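Local coordinates for aldehyde dehydrogenase (Anabaena variabilis, PDB 4H7N), which probably oxidises aldehydes to carboxylic acids with NAD+ as the electron acceptor, at residues Gly131-Trp136 against Val206-Ser211. Residues are numbered along the deposited sequence; the frame is centred on the assembly and turned at random.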
# COMPACT_ATOMS: atom_id res chain seq x y z
N GLY A 131 -6.33 3.44 -13.02
CA GLY A 131 -7.79 3.72 -13.07
C GLY A 131 -8.30 4.55 -11.88
O GLY A 131 -8.00 4.29 -10.70
N VAL A 132 -9.05 5.60 -12.19
CA VAL A 132 -9.68 6.41 -11.18
C VAL A 132 -11.19 6.36 -11.29
O VAL A 132 -11.77 6.64 -12.34
CB VAL A 132 -9.24 7.88 -11.34
CG1 VAL A 132 -10.03 8.78 -10.40
CG2 VAL A 132 -7.75 8.00 -11.04
N ILE A 133 -11.84 6.02 -10.18
CA ILE A 133 -13.31 5.99 -10.10
C ILE A 133 -13.68 6.98 -9.04
O ILE A 133 -13.28 6.81 -7.86
CB ILE A 133 -13.81 4.59 -9.70
CG1 ILE A 133 -13.36 3.59 -10.78
CG2 ILE A 133 -15.35 4.60 -9.54
CD1 ILE A 133 -13.55 2.13 -10.42
N SER A 134 -14.40 8.04 -9.44
CA SER A 134 -14.60 9.20 -8.58
C SER A 134 -16.12 9.49 -8.37
O SER A 134 -16.93 9.16 -9.21
CB SER A 134 -13.88 10.42 -9.17
OG SER A 134 -14.34 10.73 -10.50
N PRO A 135 -16.48 10.11 -7.25
CA PRO A 135 -17.87 10.27 -6.84
C PRO A 135 -18.48 11.55 -7.34
O PRO A 135 -17.79 12.40 -7.91
CB PRO A 135 -17.79 10.28 -5.32
CG PRO A 135 -16.46 10.95 -5.04
CD PRO A 135 -15.55 10.60 -6.21
N TRP A 136 -19.79 11.67 -7.13
CA TRP A 136 -20.59 12.79 -7.67
C TRP A 136 -20.61 14.07 -6.82
O TRP A 136 -21.11 15.08 -7.29
CB TRP A 136 -22.04 12.32 -7.92
CG TRP A 136 -22.65 11.60 -6.79
CD1 TRP A 136 -22.76 10.26 -6.65
CD2 TRP A 136 -23.20 12.18 -5.62
NE1 TRP A 136 -23.36 9.97 -5.46
CE2 TRP A 136 -23.63 11.14 -4.80
CE3 TRP A 136 -23.37 13.51 -5.18
CZ2 TRP A 136 -24.24 11.36 -3.57
CZ3 TRP A 136 -23.98 13.72 -3.94
CH2 TRP A 136 -24.42 12.65 -3.16
N VAL A 206 -5.71 0.95 -9.09
CA VAL A 206 -7.05 1.57 -8.99
C VAL A 206 -7.19 2.47 -7.79
O VAL A 206 -6.89 2.08 -6.64
CB VAL A 206 -8.21 0.54 -9.01
CG1 VAL A 206 -8.18 -0.41 -7.82
CG2 VAL A 206 -9.56 1.28 -9.07
N CYS A 207 -7.64 3.70 -8.05
CA CYS A 207 -8.08 4.66 -7.01
C CYS A 207 -9.61 4.77 -6.98
O CYS A 207 -10.26 5.05 -8.03
CB CYS A 207 -7.54 6.04 -7.33
SG CYS A 207 -5.76 6.09 -7.34
N PHE A 208 -10.21 4.54 -5.83
CA PHE A 208 -11.66 4.60 -5.68
C PHE A 208 -12.03 5.39 -4.44
O PHE A 208 -11.48 5.16 -3.30
CB PHE A 208 -12.28 3.20 -5.58
CG PHE A 208 -13.73 3.21 -5.24
CD1 PHE A 208 -14.67 3.33 -6.24
CD2 PHE A 208 -14.16 3.13 -3.91
CE1 PHE A 208 -16.03 3.33 -5.94
CE2 PHE A 208 -15.51 3.18 -3.60
CZ PHE A 208 -16.44 3.27 -4.62
N THR A 209 -12.96 6.32 -4.64
CA THR A 209 -13.57 7.09 -3.60
C THR A 209 -15.06 6.91 -3.70
O THR A 209 -15.63 7.04 -4.80
CB THR A 209 -13.23 8.58 -3.80
OG1 THR A 209 -11.82 8.75 -3.78
CG2 THR A 209 -13.82 9.43 -2.68
N GLY A 210 -15.71 6.63 -2.58
CA GLY A 210 -17.15 6.39 -2.54
C GLY A 210 -17.56 5.68 -1.26
O GLY A 210 -16.92 5.83 -0.21
N SER A 211 -18.63 4.91 -1.37
CA SER A 211 -19.25 4.28 -0.22
C SER A 211 -18.42 3.09 0.30
O SER A 211 -17.72 2.44 -0.46
CB SER A 211 -20.64 3.79 -0.61
OG SER A 211 -20.56 2.51 -1.23
O HOH W 1 -10.72 7.86 -6.54
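Two neighbouring parallel strands meet in the sheet of the Rossmann-like domain that probably binds NAD, as in other aldehyde dehydrogenases: Gly131, Val132 and Ile133 bridge to Val206, Cys207 and Phe208, the strand axes 5° from parallel and 4.7 Å apart. Three backbone hydrogen bonds establish the pairing: Cys207 N to Gly131 O (2.7 Å), Ile133 N to Cys207 O (2.8 Å) and Thr209 N to Ile133 O (3.3 Å). The lengthening of the third coincides with the strands spreading toward their C-terminal ends.

Ile133 and Phe208 share one face of the sheet. A chi1 of -61° puts Ile133 CG1 beside the backbone N and CG2 opposite it, where this methyl meets the ring edge near its plane, 3.6 Å from Phe208 CD1. Helix 212-225 packs against Val206 and Phe208 on this face.

Beyond the last bridge, the Pro135 ring crosses the Thr209 side chain, its CG 3.9 Å from Thr209 CG2 and its CD 3.8 Å from Thr209 O. Replacing this proline with glycine would probably strip Thr209 CG2 of that cover and let the chain after the strand flex. Thr209 OG1 hydrogen-bonds a water (3.1 Å) that donates to Ile133 O, and Arg444 is its second partner; the Thr209 side chain also touches Glu232, the predicted active-site residue. Ser211 then occupies the N-cap position of helix 212-225, giving the strand-turn-helix succession at the C-terminal ends of parallel strands, here within a mixed sheet, that is characteristic of Rossmann-type dinucleotide-binding domains.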